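Local atomic coordinates of oligopeptide-binding protein AppA (Bacillus subtilis, PDB entry 1XOC), a protein that binds oligopeptides, tetra- and pentapeptides among them, and serves as the binding component of an ABC permease that transports them. Residues A[22-30]-A[234-242]; A[491-502]-A[509-519]. All blocks are in the same frame, centred on the assembly; numbering follows the deposited sequence.

Contact 1. Residues A[22-30]-A[234-242]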
loop_
_atom_site.group_PDB
_atom_site.type_symbol
_atom_site.label_atom_id
_atom_site.label_comp_id
_atom_site.label_asym_id
_atom_site.label_seq_id
_atom_site.Cartn_x
_atom_site.Cartn_y
_atom_site.Cartn_z
ATOM N N GLY A 22 -11.716 -13.605 -23.774
ATOM C CA GLY A 22 -12.198 -13.781 -22.423
ATOM C C GLY A 22 -12.270 -12.506 -21.615
ATOM O O GLY A 22 -11.718 -11.452 -21.965
ATOM N N ASP A 23 -12.969 -12.621 -20.497
ATOM C CA ASP A 23 -13.262 -11.502 -19.633
ATOM C C ASP A 23 -12.921 -11.906 -18.189
ATOM O O ASP A 23 -13.361 -12.948 -17.682
ATOM C CB ASP A 23 -14.729 -11.106 -19.814
ATOM C CG ASP A 23 -15.076 -10.818 -21.272
ATOM O OD1 ASP A 23 -14.711 -9.751 -21.796
ATOM O OD2 ASP A 23 -15.733 -11.669 -21.931
ATOM N N LEU A 24 -12.086 -11.121 -17.544
ATOM C CA LEU A 24 -11.767 -11.389 -16.151
ATOM C C LEU A 24 -12.587 -10.431 -15.304
ATOM O O LEU A 24 -12.678 -9.246 -15.616
ATOM C CB LEU A 24 -10.274 -11.241 -15.868
ATOM C CG LEU A 24 -9.775 -11.947 -14.609
ATOM C CD1 LEU A 24 -9.636 -13.429 -14.854
ATOM C CD2 LEU A 24 -8.486 -11.333 -14.194
ATOM N N VAL A 25 -13.208 -10.959 -14.257
ATOM C CA VAL A 25 -13.956 -10.141 -13.319
ATOM C C VAL A 25 -13.327 -10.352 -11.950
ATOM O O VAL A 25 -13.466 -11.410 -11.338
ATOM C CB VAL A 25 -15.459 -10.461 -13.311
ATOM C CG1 VAL A 25 -16.192 -9.536 -12.328
ATOM C CG2 VAL A 25 -16.048 -10.340 -14.716
ATOM N N VAL A 26 -12.624 -9.319 -11.517
ATOM C CA VAL A 26 -11.838 -9.284 -10.280
ATOM C C VAL A 26 -12.712 -8.702 -9.173
ATOM O O VAL A 26 -13.235 -7.581 -9.286
ATOM C CB VAL A 26 -10.578 -8.403 -10.458
ATOM C CG1 VAL A 26 -9.743 -8.278 -9.180
ATOM C CG2 VAL A 26 -9.750 -8.936 -11.625
ATOM N N GLY A 27 -12.862 -9.452 -8.090
ATOM C CA GLY A 27 -13.623 -8.954 -6.930
ATOM C C GLY A 27 -12.700 -8.137 -6.043
ATOM O O GLY A 27 -11.530 -8.515 -5.826
ATOM N N SER A 28 -13.165 -6.977 -5.585
ATOM C CA SER A 28 -12.369 -6.159 -4.680
ATOM C C SER A 28 -13.242 -5.684 -3.554
ATOM O O SER A 28 -14.373 -5.224 -3.776
ATOM C CB SER A 28 -11.812 -4.929 -5.389
ATOM O OG SER A 28 -11.169 -4.082 -4.428
ATOM N N ILE A 29 -12.713 -5.709 -2.338
ATOM C CA ILE A 29 -13.503 -5.166 -1.201
ATOM C C ILE A 29 -13.351 -3.663 -0.992
ATOM O O ILE A 29 -14.008 -3.106 -0.107
ATOM C CB ILE A 29 -13.206 -5.889 0.129
ATOM C CG1 ILE A 29 -11.774 -5.646 0.604
ATOM C CG2 ILE A 29 -13.537 -7.385 -0.023
ATOM C CD1 ILE A 29 -11.526 -6.109 2.056
ATOM N N GLY A 30 -12.520 -3.004 -1.782
ATOM C CA GLY A 30 -12.318 -1.549 -1.669
ATOM C C GLY A 30 -12.446 -0.850 -3.020
ATOM O O GLY A 30 -11.902 -1.306 -4.006
ATOM N N ALA A 234 -20.601 -18.645 -7.530
ATOM C CA ALA A 234 -21.641 -18.564 -8.559
ATOM C C ALA A 234 -21.080 -18.271 -9.938
ATOM O O ALA A 234 -21.787 -18.415 -10.925
ATOM C CB ALA A 234 -22.667 -17.492 -8.189
ATOM N N GLY A 235 -19.833 -17.848 -10.033
ATOM C CA GLY A 235 -19.266 -17.442 -11.312
ATOM C C GLY A 235 -19.512 -16.008 -11.706
ATOM O O GLY A 235 -19.200 -15.613 -12.821
ATOM N N ASP A 236 -20.009 -15.199 -10.781
ATOM C CA ASP A 236 -20.230 -13.780 -11.029
ATOM C C ASP A 236 -18.925 -12.966 -10.959
ATOM O O ASP A 236 -18.830 -11.899 -11.547
ATOM C CB ASP A 236 -21.280 -13.244 -10.055
ATOM C CG ASP A 236 -22.646 -13.855 -10.296
ATOM O OD1 ASP A 236 -23.052 -13.865 -11.470
ATOM O OD2 ASP A 236 -23.278 -14.356 -9.331
ATOM N N ILE A 237 -17.945 -13.469 -10.200
ATOM C CA ILE A 237 -16.563 -13.028 -10.315
ATOM C C ILE A 237 -15.734 -14.283 -10.530
ATOM O O ILE A 237 -16.168 -15.396 -10.196
ATOM C CB ILE A 237 -16.057 -12.235 -9.073
ATOM C CG1 ILE A 237 -16.027 -13.074 -7.799
ATOM C CG2 ILE A 237 -16.928 -10.989 -8.858
ATOM C CD1 ILE A 237 -15.427 -12.362 -6.583
ATOM N N ASN A 238 -14.534 -14.097 -11.080
ATOM C CA ASN A 238 -13.664 -15.230 -11.346
ATOM C C ASN A 238 -12.229 -15.029 -10.914
ATOM O O ASN A 238 -11.371 -15.875 -11.234
ATOM C CB ASN A 238 -13.766 -15.657 -12.819
ATOM C CG ASN A 238 -13.442 -14.553 -13.788
ATOM O OD1 ASN A 238 -12.765 -13.604 -13.474
ATOM N ND2 ASN A 238 -13.914 -14.701 -15.015
ATOM N N PHE A 239 -11.949 -13.966 -10.154
ATOM C CA PHE A 239 -10.614 -13.731 -9.599
ATOM C C PHE A 239 -10.777 -12.998 -8.270
ATOM O O PHE A 239 -11.459 -11.965 -8.214
ATOM C CB PHE A 239 -9.770 -12.921 -10.583
ATOM C CG PHE A 239 -8.299 -12.861 -10.236
ATOM C CD1 PHE A 239 -7.828 -11.937 -9.291
ATOM C CD2 PHE A 239 -7.383 -13.735 -10.827
ATOM C CE1 PHE A 239 -6.486 -11.862 -8.972
ATOM C CE2 PHE A 239 -6.013 -13.699 -10.496
ATOM C CZ PHE A 239 -5.561 -12.776 -9.549
ATOM N N PHE A 240 -10.193 -13.538 -7.197
ATOM C CA PHE A 240 -10.437 -12.990 -5.859
ATOM C C PHE A 240 -9.396 -13.491 -4.876
ATOM O O PHE A 240 -9.007 -14.653 -4.936
ATOM C CB PHE A 240 -11.857 -13.372 -5.375
ATOM C CG PHE A 240 -12.268 -12.669 -4.117
ATOM C CD1 PHE A 240 -12.250 -11.297 -4.063
ATOM C CD2 PHE A 240 -12.582 -13.367 -2.978
ATOM C CE1 PHE A 240 -12.608 -10.639 -2.885
ATOM C CE2 PHE A 240 -12.917 -12.693 -1.778
ATOM C CZ PHE A 240 -12.923 -11.359 -1.749
ATOM N N ASN A 241 -8.998 -12.619 -3.932
ATOM C CA ASN A 241 -8.156 -12.982 -2.792
ATOM C C ASN A 241 -9.033 -13.523 -1.682
ATOM O O ASN A 241 -9.646 -12.758 -0.920
ATOM C CB ASN A 241 -7.388 -11.750 -2.308
ATOM C CG ASN A 241 -6.297 -12.085 -1.278
ATOM O OD1 ASN A 241 -6.142 -13.230 -0.820
ATOM N ND2 ASN A 241 -5.534 -11.054 -0.915
ATOM N N VAL A 242 -9.142 -14.835 -1.621
ATOM C CA VAL A 242 -10.024 -15.500 -0.678
ATOM C C VAL A 242 -9.475 -15.424 0.740
ATOM O O VAL A 242 -8.328 -15.819 0.981
ATOM C CB VAL A 242 -10.169 -17.005 -1.043
ATOM C CG1 VAL A 242 -11.052 -17.727 -0.051
ATOM C CG2 VAL A 242 -10.668 -17.140 -2.474
HETATM O O HOH W 1 -9.479 -9.699 -4.394
#

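Contact 2. Residues A[491-502]-A[509-519]. With ZN (zinc ion), chain E.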
loop_
_atom_site.group_PDB
_atom_site.type_symbol
_atom_site.label_atom_id
_atom_site.label_comp_id
_atom_site.label_asym_id
_atom_site.label_seq_id
_atom_site.Cartn_x
_atom_site.Cartn_y
_atom_site.Cartn_z
ATOM N N ASN A 491 -1.621 -14.204 0.801
ATOM C CA ASN A 491 -2.620 -14.108 -0.245
ATOM C C ASN A 491 -3.055 -15.506 -0.682
ATOM O O ASN A 491 -2.221 -16.429 -0.791
ATOM C CB ASN A 491 -2.061 -13.402 -1.451
ATOM C CG ASN A 491 -1.842 -11.939 -1.241
ATOM O OD1 ASN A 491 -2.627 -11.277 -0.579
ATOM N ND2 ASN A 491 -0.770 -11.414 -1.818
ATOM N N HIS A 492 -4.342 -15.655 -0.972
ATOM C CA HIS A 492 -4.927 -16.880 -1.502
ATOM C C HIS A 492 -5.704 -16.526 -2.754
ATOM O O HIS A 492 -6.906 -16.203 -2.691
ATOM C CB HIS A 492 -5.852 -17.517 -0.462
ATOM C CG HIS A 492 -5.160 -17.837 0.826
ATOM N ND1 HIS A 492 -5.012 -16.915 1.830
ATOM C CD2 HIS A 492 -4.549 -18.969 1.265
ATOM C CE1 HIS A 492 -4.366 -17.452 2.847
ATOM N NE2 HIS A 492 -4.068 -18.692 2.528
ATOM N N MET A 493 -5.019 -16.536 -3.885
ATOM C CA MET A 493 -5.589 -15.994 -5.109
ATOM C C MET A 493 -6.331 -17.069 -5.891
ATOM O O MET A 493 -5.713 -17.983 -6.463
ATOM C CB MET A 493 -4.503 -15.347 -5.967
ATOM C CG MET A 493 -3.610 -14.397 -5.187
ATOM S SD MET A 493 -4.542 -13.096 -4.374
ATOM C CE MET A 493 -5.376 -12.373 -5.769
ATOM N N ALA A 494 -7.662 -16.961 -5.896
ATOM C CA ALA A 494 -8.522 -17.828 -6.697
ATOM C C ALA A 494 -8.658 -17.278 -8.106
ATOM O O ALA A 494 -8.842 -16.094 -8.281
ATOM C CB ALA A 494 -9.866 -17.936 -6.066
ATOM N N MET A 495 -8.553 -18.170 -9.102
ATOM C CA MET A 495 -8.556 -17.775 -10.507
ATOM C C MET A 495 -9.092 -18.935 -11.343
ATOM O O MET A 495 -9.149 -20.060 -10.873
ATOM C CB MET A 495 -7.152 -17.409 -10.977
ATOM C CG MET A 495 -6.193 -18.563 -10.900
ATOM S SD MET A 495 -4.500 -18.004 -11.052
ATOM C CE MET A 495 -4.276 -17.318 -9.441
ATOM N N PRO A 496 -9.484 -18.656 -12.593
ATOM C CA PRO A 496 -9.990 -19.753 -13.412
ATOM C C PRO A 496 -8.973 -20.882 -13.574
ATOM O O PRO A 496 -7.779 -20.617 -13.711
ATOM C CB PRO A 496 -10.280 -19.069 -14.756
ATOM C CG PRO A 496 -10.511 -17.656 -14.410
ATOM C CD PRO A 496 -9.490 -17.398 -13.325
ATOM N N GLU A 497 -9.428 -22.132 -13.554
ATOM C CA GLU A 497 -8.475 -23.260 -13.580
ATOM C C GLU A 497 -7.695 -23.286 -14.894
ATOM O O GLU A 497 -6.565 -23.789 -14.938
ATOM C CB GLU A 497 -9.145 -24.600 -13.282
ATOM C CG GLU A 497 -10.109 -25.116 -14.320
ATOM C CD GLU A 497 -10.775 -26.413 -13.872
ATOM O OE1 GLU A 497 -11.728 -26.865 -14.550
ATOM O OE2 GLU A 497 -10.331 -26.987 -12.836
ATOM N N ASN A 498 -8.275 -22.700 -15.943
ATOM C CA ASN A 498 -7.632 -22.617 -17.258
ATOM C C ASN A 498 -6.866 -21.322 -17.506
ATOM O O ASN A 498 -6.454 -21.052 -18.626
ATOM C CB ASN A 498 -8.661 -22.866 -18.388
ATOM C CG ASN A 498 -9.799 -21.874 -18.377
ATOM O OD1 ASN A 498 -10.233 -21.441 -17.319
ATOM N ND2 ASN A 498 -10.306 -21.514 -19.559
ATOM N N LEU A 499 -6.644 -20.513 -16.464
ATOM C CA LEU A 499 -5.862 -19.291 -16.618
ATOM C C LEU A 499 -4.394 -19.654 -16.713
ATOM O O LEU A 499 -3.872 -20.295 -15.790
ATOM C CB LEU A 499 -6.074 -18.337 -15.433
ATOM C CG LEU A 499 -5.494 -16.934 -15.656
ATOM C CD1 LEU A 499 -6.398 -16.083 -16.562
ATOM C CD2 LEU A 499 -5.257 -16.244 -14.340
ATOM N N GLU A 500 -3.737 -19.232 -17.790
ATOM C CA GLU A 500 -2.330 -19.525 -18.056
ATOM C C GLU A 500 -1.580 -18.209 -18.134
ATOM O O GLU A 500 -2.185 -17.140 -18.263
ATOM C CB GLU A 500 -2.192 -20.288 -19.374
ATOM C CG GLU A 500 -2.966 -21.583 -19.427
ATOM C CD GLU A 500 -2.489 -22.619 -18.406
ATOM O OE1 GLU A 500 -3.286 -23.527 -18.053
ATOM O OE2 GLU A 500 -1.328 -22.520 -17.954
ATOM N N GLY A 501 -0.262 -18.281 -17.992
ATOM C CA GLY A 501 0.589 -17.113 -18.024
ATOM C C GLY A 501 0.654 -16.306 -16.748
ATOM O O GLY A 501 1.301 -15.257 -16.714
ATOM N N TYR A 502 -0.038 -16.777 -15.719
ATOM C CA TYR A 502 -0.045 -16.129 -14.408
ATOM C C TYR A 502 1.257 -16.431 -13.622
ATOM O O TYR A 502 1.729 -17.561 -13.603
ATOM C CB TYR A 502 -1.301 -16.542 -13.615
ATOM C CG TYR A 502 -1.277 -16.070 -12.166
ATOM C CD1 TYR A 502 -0.686 -16.849 -11.173
ATOM C CD2 TYR A 502 -1.827 -14.855 -11.799
ATOM C CE1 TYR A 502 -0.641 -16.411 -9.849
ATOM C CE2 TYR A 502 -1.811 -14.419 -10.494
ATOM C CZ TYR A 502 -1.208 -15.209 -9.512
ATOM O OH TYR A 502 -1.177 -14.773 -8.201
ATOM N N ASP A 509 -1.339 -7.722 -7.278
ATOM C CA ASP A 509 -2.222 -8.883 -7.479
ATOM C C ASP A 509 -2.487 -9.168 -8.941
ATOM O O ASP A 509 -2.663 -10.310 -9.322
ATOM C CB ASP A 509 -3.574 -8.704 -6.749
ATOM C CG ASP A 509 -3.464 -8.938 -5.279
ATOM O OD1 ASP A 509 -2.330 -9.221 -4.783
ATOM O OD2 ASP A 509 -4.524 -8.875 -4.605
ATOM N N LEU A 510 -2.510 -8.108 -9.727
ATOM C CA LEU A 510 -2.792 -8.206 -11.159
ATOM C C LEU A 510 -1.518 -7.994 -11.978
ATOM O O LEU A 510 -1.570 -7.593 -13.128
ATOM C CB LEU A 510 -3.874 -7.204 -11.549
ATOM C CG LEU A 510 -5.172 -7.291 -10.712
ATOM C CD1 LEU A 510 -6.228 -6.271 -11.146
ATOM C CD2 LEU A 510 -5.759 -8.704 -10.775
ATOM N N TYR A 511 -0.367 -8.360 -11.416
ATOM C CA TYR A 511 0.885 -8.199 -12.123
ATOM C C TYR A 511 0.826 -8.860 -13.499
ATOM O O TYR A 511 0.537 -10.035 -13.599
ATOM C CB TYR A 511 2.038 -8.795 -11.322
ATOM C CG TYR A 511 3.403 -8.729 -12.015
ATOM C CD1 TYR A 511 4.054 -7.516 -12.196
ATOM C CD2 TYR A 511 4.016 -9.866 -12.486
ATOM C CE1 TYR A 511 5.313 -7.459 -12.825
ATOM C CE2 TYR A 511 5.241 -9.803 -13.125
ATOM C CZ TYR A 511 5.862 -8.581 -13.294
ATOM O OH TYR A 511 7.078 -8.474 -13.935
ATOM N N ASN A 512 1.170 -8.104 -14.534
ATOM C CA ASN A 512 1.294 -8.629 -15.909
ATOM C C ASN A 512 0.033 -9.338 -16.419
ATOM O O ASN A 512 0.093 -10.270 -17.231
ATOM C CB ASN A 512 2.545 -9.471 -16.067
ATOM C CG ASN A 512 3.745 -8.646 -16.457
ATOM O OD1 ASN A 512 3.730 -7.400 -16.389
ATOM N ND2 ASN A 512 4.810 -9.323 -16.840
ATOM N N ILE A 513 -1.108 -8.832 -15.972
ATOM C CA ILE A 513 -2.436 -9.306 -16.406
ATOM C C ILE A 513 -2.586 -9.299 -17.935
ATOM O O ILE A 513 -3.302 -10.150 -18.490
ATOM C CB ILE A 513 -3.586 -8.541 -15.669
ATOM C CG1 ILE A 513 -4.947 -9.137 -16.066
ATOM C CG2 ILE A 513 -3.503 -7.024 -15.864
ATOM C CD1 ILE A 513 -6.051 -8.752 -15.117
ATOM N N GLU A 514 -1.867 -8.401 -18.606
ATOM C CA GLU A 514 -1.845 -8.400 -20.086
ATOM C C GLU A 514 -1.254 -9.657 -20.706
ATOM O O GLU A 514 -1.416 -9.887 -21.910
ATOM C CB GLU A 514 -1.120 -7.155 -20.603
ATOM C CG GLU A 514 0.305 -6.989 -20.124
ATOM C CD GLU A 514 0.479 -6.242 -18.773
ATOM O OE1 GLU A 514 -0.428 -6.185 -17.888
ATOM O OE2 GLU A 514 1.576 -5.689 -18.608
ATOM N N LYS A 515 -0.559 -10.472 -19.903
ATOM C CA LYS A 515 0.045 -11.684 -20.388
ATOM C C LYS A 515 -0.730 -12.942 -20.005
ATOM O O LYS A 515 -0.356 -14.042 -20.395
ATOM C CB LYS A 515 1.456 -11.851 -19.806
ATOM C CG LYS A 515 2.409 -10.665 -19.917
ATOM C CD LYS A 515 2.611 -10.184 -21.309
ATOM C CE LYS A 515 3.448 -8.911 -21.301
ATOM N NZ LYS A 515 3.569 -8.318 -22.661
ATOM N N TRP A 516 -1.786 -12.806 -19.222
ATOM C CA TRP A 516 -2.579 -13.949 -18.811
ATOM C C TRP A 516 -3.564 -14.300 -19.923
ATOM O O TRP A 516 -4.018 -13.429 -20.661
ATOM C CB TRP A 516 -3.411 -13.637 -17.564
ATOM C CG TRP A 516 -2.673 -13.114 -16.364
ATOM C CD1 TRP A 516 -1.324 -12.942 -16.217
ATOM C CD2 TRP A 516 -3.270 -12.650 -15.143
ATOM N NE1 TRP A 516 -1.052 -12.424 -14.964
ATOM C CE2 TRP A 516 -2.233 -12.215 -14.300
ATOM C CE3 TRP A 516 -4.587 -12.537 -14.691
ATOM C CZ2 TRP A 516 -2.475 -11.710 -13.012
ATOM C CZ3 TRP A 516 -4.825 -12.026 -13.428
ATOM C CH2 TRP A 516 -3.784 -11.612 -12.605
ATOM N N TRP A 517 -3.894 -15.567 -20.037
ATOM C CA TRP A 517 -4.840 -16.006 -21.048
ATOM C C TRP A 517 -5.624 -17.201 -20.550
ATOM O O TRP A 517 -5.220 -17.905 -19.628
ATOM C CB TRP A 517 -4.135 -16.308 -22.369
ATOM C CG TRP A 517 -2.963 -17.265 -22.311
ATOM C CD1 TRP A 517 -1.682 -16.985 -21.891
ATOM C CD2 TRP A 517 -2.955 -18.594 -22.744
ATOM N NE1 TRP A 517 -0.894 -18.075 -22.013
ATOM C CE2 TRP A 517 -1.643 -19.089 -22.546
ATOM C CE3 TRP A 517 -3.925 -19.434 -23.269
ATOM C CZ2 TRP A 517 -1.283 -20.383 -22.854
ATOM C CZ3 TRP A 517 -3.576 -20.722 -23.591
ATOM C CH2 TRP A 517 -2.254 -21.196 -23.383
ATOM N N LEU A 518 -6.780 -17.405 -21.165
ATOM C CA LEU A 518 -7.637 -18.529 -20.844
ATOM C C LEU A 518 -7.508 -19.605 -21.911
ATOM O O LEU A 518 -7.828 -19.364 -23.081
ATOM C CB LEU A 518 -9.077 -18.048 -20.725
ATOM C CG LEU A 518 -9.288 -17.096 -19.549
ATOM C CD1 LEU A 518 -10.544 -16.264 -19.710
ATOM C CD2 LEU A 518 -9.362 -17.861 -18.236
ATOM N N ALA A 519 -7.013 -20.772 -21.511
ATOM C CA ALA A 519 -6.865 -21.893 -22.414
ATOM C C ALA A 519 -8.244 -22.418 -22.802
ATOM O O ALA A 519 -9.104 -22.602 -21.946
ATOM C CB ALA A 519 -6.047 -22.976 -21.753
HETATM ZN ZN ZN E . -3.023 -20.054 3.618
HETATM O O HOH W 2 -2.122 -12.407 -7.680
#

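Contact 1. Residues A[22-30]-A[234-242]
Val26 and Phe239 lie side by side at the apolar centre, with Val26 CG2 4.1 Å from Phe239 CB. Phe239 swings its ring anti to its own amide nitrogen (chi1 -168°), onto the side of strand 23-28 that carries Leu24 and Val26; Leu24 CD2 and Val26 CG1 approach it obliquely. On the other side of the strand, Val25 CG1 meets Ile237 CG2 at 3.8 Å, the two side chains at about a right angle. Ile237 CD1 then reaches Gly27 CA at 3.9 Å, where a beta carbon would collide with it, and Phe240 turns its ring edge to the same glycine, Phe240 CD1 lying 3.4 Å from Gly27 O.

Gly27 N donates to Phe239 O at 2.9 Å, part of a single backbone bridge between Val26 and Phe239. Val25 O accepts Asn238 N at 2.9 Å and, weakly, Phe239 N. Asn238 folds its amide back toward the strand (chi1 57°): OD1 takes Val25 N at 2.8 Å, from a donor tilted 31° out of its carbonyl plane, and ND2 gives to Asp23 O at 3.2 Å. A leucine here would probably leave Val25 N and Asp23 O without these mates and let the 236-238 loop drift from the strand. At the far end, water 1 joins Gly27 O to Asn241 N, and Ile29 and Asn241 pack on the bound peptide.

Strand 23-28 is an outermost strand of its mixed sheet, paired with strand 216-221 on its other edge. The 234-242 segment leaves helix 225-234 through a Schellman motif at Gly235, and Phe240 packs back on Ala228 and Glu229.

Contact 2. Residues A[491-502]-A[509-519]
Tyr502 drives its ring edge into the face of Trp516, Tyr502 CD2 standing 3.4 Å from Trp516 CZ2 in an offset edge-to-face pair with planes at 64°. The opposite indole face is filled by Ile513 CA, and Met495 CE sits over the tyrosine ring. Leu499 extends the tight region: its CD2 lies 3.8 Å from Trp516 CE3, while CD1 meets Leu518 CD2, a methyl that Pro496 CB also touches. On the other side of the ribbon, Glu500 lays CB over the five-membered ring of Trp517, 3.7 Å from its centroid. Trp517 places CG between its amide nitrogen and carbonyl carbon (chi1 53°), bringing the indole across to that CB.

Toward Asp509 the contact thins to Met493 CE against Asp509 OD2, 3.8 Å away. Asn491 ND2 bonds to Tyr504 OH, its amide almost perpendicular to the carboxylate of Asp509, whose side chain lies about 3 Å from a zinc ion. Water 2 links Tyr502 OH to Asp509 O. By the 496-499 turn the contact is more exposed; Asn498 ND2 donates almost straight to Ala519 O at 2.9 Å.

The backbone bonds Glu500 N to Trp517 O (2.7 Å) and Trp517 N to Glu500 O (2.9 Å) define a hydrogen-bonded pair beside the non-hydrogen-bonded Leu499-Leu518 pair. This is a short two-stranded antiparallel ribbon near the C terminus; earlier, His492 shares another zinc ion with Asp304.

Overall arrangement
From the N terminus, strand 23-28 waits some two hundred residues for its partner: contact 1 closes that long loop when the chain leaves helix 225-234. Contact 2 opens only after this and closes a short loop near the C terminus, so the two lie in series, neither nesting nor crossing. In space they adjoin, with centres about 11 Å apart. Strands 240-241 and 483-496 are antiparallel neighbours in one sheet, where Val242 N probably bonds to His492 O and Ala494 N to Phe240 O. The rings of Phe239 and Trp516 also meet. The contacts thus tie the edge strand 23-28, the segment after helix 225-234 and the C-terminal 499-500/517-518 ribbon together.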